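Local coordinates for protein alcohol dehydrogenase (Thermus thermophilus, PDB 2EIH) that binds zinc and probably works as an NAD-dependent alcohol dehydrogenase of the zinc-containing medium-chain family, at residues V4-R7 / E13-E16; V44-R47 / A51-K54. One frame throughout, in Å; residues are numbered along the deposited sequence.

Contact 1: residues V4-R7 / E13-E16; sequences VVMR and EVLE
Arg7 and Glu16 meet at the loop end of the hairpin of strands 2-6 and 15-19, their side chains crossing at about a right angle. Arg7 NE gives a straight hydrogen bond to Glu16 OE2, 3.1 Å long, within a salt bridge. The oxygen lies in the guanidinium plane, but the nitrogen comes from above the carboxylate, and the two planes stand 89° apart. Arg7 bends at chi2 (-54°), and its CG lies against the carboxylate, 3.3 Å from Glu16 CD. Glu16 CG sits between its backbone N and carbonyl carbon (chi1 62°), and the extended chain beyond carries the carboxylate to Arg7. Val5 CG2 lies over one guanidinium face, offset toward its rim. Val5 and Glu16 are a hydrogen-bonded antiparallel pair: Val5 N binds Glu16 O at 2.9 Å, and Glu16 N binds Val5 O at 3.2 Å. Met6 and Leu15 form the next, non-hydrogen-bonded pair, on the other face, where Met6 packs on Val46 of helix 41-48 and Leu15 on Arg47 and on His326 of helix 322-330. Val4 CG1 packs on Leu15 CB at 3.8 Å, and Met6 CG reaches Val14 CG2 at 4.2 Å. With an alanine in place of Glu16, the Arg7 guanidinium would probably lose its mate and turn more freely. The backbone bonds thus fix the strand pairing, and the ion pair ties exposed Arg7 to the partner strand.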
loop_
_atom_site.group_PDB
_atom_site.type_symbol
_atom_site.label_atom_id
_atom_site.label_comp_id
_atom_site.label_asym_id
_atom_site.label_seq_id
_atom_site.Cartn_x
_atom_site.Cartn_y
_atom_site.Cartn_z
ATOM N N VAL A 4 -27.884 -5.946 34.647
ATOM C CA VAL A 4 -26.959 -6.702 35.461
ATOM C C VAL A 4 -25.859 -5.710 35.773
ATOM O O VAL A 4 -25.077 -5.340 34.902
ATOM C CB VAL A 4 -26.366 -7.888 34.706
ATOM C CG1 VAL A 4 -25.164 -8.428 35.462
ATOM C CG2 VAL A 4 -27.418 -8.960 34.534
ATOM N N VAL A 5 -25.834 -5.263 37.020
ATOM C CA VAL A 5 -24.846 -4.307 37.472
ATOM C C VAL A 5 -23.665 -5.027 38.092
ATOM O O VAL A 5 -23.730 -6.218 38.413
ATOM C CB VAL A 5 -25.433 -3.322 38.508
ATOM C CG1 VAL A 5 -26.383 -2.347 37.823
ATOM C CG2 VAL A 5 -26.166 -4.089 39.602
ATOM N N MET A 6 -22.590 -4.270 38.265
ATOM C CA MET A 6 -21.344 -4.758 38.822
ATOM C C MET A 6 -21.140 -4.056 40.157
ATOM O O MET A 6 -20.508 -3.000 40.214
ATOM C CB MET A 6 -20.227 -4.386 37.865
ATOM C CG MET A 6 -18.974 -5.176 37.997
ATOM S SD MET A 6 -17.905 -4.569 36.722
ATOM C CE MET A 6 -16.454 -4.230 37.670
ATOM N N ARG A 7 -21.692 -4.639 41.218
ATOM C CA ARG A 7 -21.583 -4.076 42.560
ATOM C C ARG A 7 -20.143 -3.798 42.968
ATOM O O ARG A 7 -19.834 -2.738 43.512
ATOM C CB ARG A 7 -22.220 -5.018 43.591
ATOM C CG ARG A 7 -23.748 -5.030 43.576
ATOM C CD ARG A 7 -24.315 -3.619 43.732
ATOM N NE ARG A 7 -25.765 -3.589 43.571
ATOM C CZ ARG A 7 -26.475 -2.482 43.373
ATOM N NH1 ARG A 7 -25.871 -1.301 43.311
ATOM N NH2 ARG A 7 -27.795 -2.558 43.234
ATOM N N GLU A 13 -19.669 -13.818 40.611
ATOM C CA GLU A 13 -20.742 -13.620 41.585
ATOM C C GLU A 13 -21.035 -12.145 41.872
ATOM O O GLU A 13 -22.080 -11.824 42.434
ATOM C CB GLU A 13 -20.410 -14.346 42.894
ATOM C CG GLU A 13 -19.001 -14.078 43.398
ATOM C CD GLU A 13 -18.684 -14.809 44.690
ATOM O OE1 GLU A 13 -18.883 -16.042 44.750
ATOM O OE2 GLU A 13 -18.221 -14.154 45.646
ATOM N N VAL A 14 -20.126 -11.252 41.487
ATOM C CA VAL A 14 -20.347 -9.829 41.727
ATOM C C VAL A 14 -21.402 -9.298 40.764
ATOM O O VAL A 14 -21.870 -8.170 40.912
ATOM C CB VAL A 14 -19.058 -8.968 41.538
ATOM C CG1 VAL A 14 -17.909 -9.550 42.334
ATOM C CG2 VAL A 14 -18.701 -8.864 40.059
ATOM N N LEU A 15 -21.761 -10.102 39.768
ATOM C CA LEU A 15 -22.769 -9.694 38.787
ATOM C C LEU A 15 -24.171 -10.008 39.319
ATOM O O LEU A 15 -24.513 -11.162 39.571
ATOM C CB LEU A 15 -22.532 -10.410 37.448
ATOM C CG LEU A 15 -21.239 -10.059 36.704
ATOM C CD1 LEU A 15 -21.020 -11.015 35.545
ATOM C CD2 LEU A 15 -21.302 -8.625 36.201
ATOM N N GLU A 16 -24.981 -8.972 39.497
ATOM C CA GLU A 16 -26.324 -9.173 40.004
ATOM C C GLU A 16 -27.338 -8.317 39.267
ATOM O O GLU A 16 -26.997 -7.293 38.672
ATOM C CB GLU A 16 -26.375 -8.872 41.508
ATOM C CG GLU A 16 -26.018 -7.438 41.880
ATOM C CD GLU A 16 -26.328 -7.112 43.332
ATOM O OE1 GLU A 16 -25.664 -7.686 44.223
ATOM O OE2 GLU A 16 -27.243 -6.294 43.580
#

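Contact 2: residues V44-R47 / A51-K54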
loop_
_atom_site.group_PDB
_atom_site.type_symbol
_atom_site.label_atom_id
_atom_site.label_comp_id
_atom_site.label_asym_id
_atom_site.label_seq_id
_atom_site.Cartn_x
_atom_site.Cartn_y
_atom_site.Cartn_z
ATOM N N VAL A 44 -14.926 -9.653 31.221
ATOM C CA VAL A 44 -14.323 -10.362 32.347
ATOM C C VAL A 44 -13.194 -9.558 32.983
ATOM O O VAL A 44 -13.088 -9.496 34.211
ATOM C CB VAL A 44 -13.801 -11.756 31.920
ATOM C CG1 VAL A 44 -13.086 -12.432 33.078
ATOM C CG2 VAL A 44 -14.970 -12.618 31.461
ATOM N N TRP A 45 -12.356 -8.942 32.155
ATOM C CA TRP A 45 -11.259 -8.140 32.673
ATOM C C TRP A 45 -11.818 -6.972 33.490
ATOM O O TRP A 45 -11.266 -6.614 34.536
ATOM C CB TRP A 45 -10.377 -7.631 31.524
ATOM C CG TRP A 45 -9.783 -8.743 30.713
ATOM C CD1 TRP A 45 -9.466 -9.994 31.159
ATOM C CD2 TRP A 45 -9.475 -8.725 29.313
ATOM N NE1 TRP A 45 -8.988 -10.761 30.127
ATOM C CE2 TRP A 45 -8.983 -10.009 28.980
ATOM C CE3 TRP A 45 -9.566 -7.753 28.307
ATOM C CZ2 TRP A 45 -8.588 -10.350 27.675
ATOM C CZ3 TRP A 45 -9.170 -8.093 27.006
ATOM C CH2 TRP A 45 -8.689 -9.381 26.707
ATOM N N VAL A 46 -12.925 -6.392 33.033
ATOM C CA VAL A 46 -13.520 -5.285 33.761
ATOM C C VAL A 46 -14.102 -5.805 35.067
ATOM O O VAL A 46 -13.993 -5.147 36.100
ATOM C CB VAL A 46 -14.623 -4.592 32.944
ATOM C CG1 VAL A 46 -15.289 -3.510 33.783
ATOM C CG2 VAL A 46 -14.015 -3.971 31.693
ATOM N N ARG A 47 -14.702 -6.992 35.031
ATOM C CA ARG A 47 -15.278 -7.570 36.239
ATOM C C ARG A 47 -14.211 -7.862 37.291
ATOM O O ARG A 47 -14.380 -7.532 38.462
ATOM C CB ARG A 47 -16.044 -8.860 35.918
ATOM C CG ARG A 47 -16.385 -9.665 37.174
ATOM C CD ARG A 47 -17.222 -10.899 36.909
ATOM N NE ARG A 47 -16.615 -11.883 36.012
ATOM C CZ ARG A 47 -15.607 -12.696 36.315
ATOM N NH1 ARG A 47 -15.164 -13.548 35.399
ATOM N NH2 ARG A 47 -15.039 -12.661 37.511
ATOM N N ALA A 51 -9.083 -4.427 34.240
ATOM C CA ALA A 51 -9.252 -3.371 33.256
ATOM C C ALA A 51 -10.195 -2.290 33.753
ATOM O O ALA A 51 -11.090 -2.550 34.560
ATOM C CB ALA A 51 -9.777 -3.956 31.953
ATOM N N SER A 52 -9.974 -1.074 33.269
ATOM C CA SER A 52 -10.803 0.061 33.625
ATOM C C SER A 52 -10.887 0.361 35.123
ATOM O O SER A 52 -11.965 0.306 35.727
ATOM C CB SER A 52 -12.207 -0.138 33.056
ATOM O OG SER A 52 -12.153 -0.256 31.642
ATOM N N PRO A 53 -9.738 0.653 35.752
ATOM C CA PRO A 53 -9.733 0.969 37.184
ATOM C C PRO A 53 -10.395 2.344 37.349
ATOM O O PRO A 53 -10.709 3.006 36.356
ATOM C CB PRO A 53 -8.242 0.995 37.523
ATOM C CG PRO A 53 -7.652 0.022 36.547
ATOM C CD PRO A 53 -8.370 0.396 35.270
ATOM N N LYS A 54 -10.598 2.774 38.589
ATOM C CA LYS A 54 -11.230 4.062 38.855
ATOM C C LYS A 54 -12.610 4.133 38.197
ATOM O O LYS A 54 -13.189 5.208 38.038
ATOM C CB LYS A 54 -10.343 5.215 38.355
ATOM C CG LYS A 54 -9.065 5.428 39.174
ATOM C CD LYS A 54 -8.105 4.249 39.036
ATOM C CE LYS A 54 -6.894 4.370 39.956
ATOM N NZ LYS A 54 -5.992 3.189 39.818
#
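Ala51 N donates a hydrogen bond to Trp45 O, 3.1 Å away. The bond is bent, with 145° at the hydrogen. The N-H comes in from well above the carbonyl plane, not along a lone pair. It joins the loop that follows helix 41-48 back to that helix, six residues earlier in the sequence. The side chains close in beside this bond. Ala51 CB points toward the helix and rests against Trp45 CB at 3.7 Å. With Trp45 CG anti to its carbonyl carbon (chi1 -60°) the indole leads away from the loop, and only CB of that side chain touches Ala51. Val46, the next residue of the helix, meets the same methyl through its CG2 at 4.2 Å. Val46 CG2 also reaches Ser52 OG at 4.2 Å, a loose contact and not a polar bond. The hydroxyl of Ser52 is hydrogen-bonded instead to Glu115 O, which satisfies this buried polar group. The contact is thus one backbone bond with a small apolar patch beside it. It is plain packing of the C-terminal part of a helix against its following loop, within the alcohol dehydrogenase GroES-like domain and away from the zinc site. Val46 also packs on Leu55 and Leu61, and Ser52 touches His116. On another side of the helix, Val44 packs against helix 322-330, while the loop runs on toward strand 59-60.

Overall arrangement
Contacts 1 and 2 follow one another along the chain, with centres about 13 Å apart. Both are partly buried. Contact 1 lies farther out, its centre about 22 Å from the chain centre against about 17 Å for contact 2. It ends in exposed Arg7, whereas no touching residue of contact 2 is fully exposed. Contact 1 pairs two strands by backbone bonds and a salt bridge; contact 2 fastens a loop to its own helix by a single backbone bond and apolar packing. Helix 41-48 links them. Met6 CE packs near Val46 O, and Val14 and Leu15 lie against the Arg47 side chain. Arg47 has no contact with segment 51-54 and forms a salt bridge with Glu330 of helix 322-330.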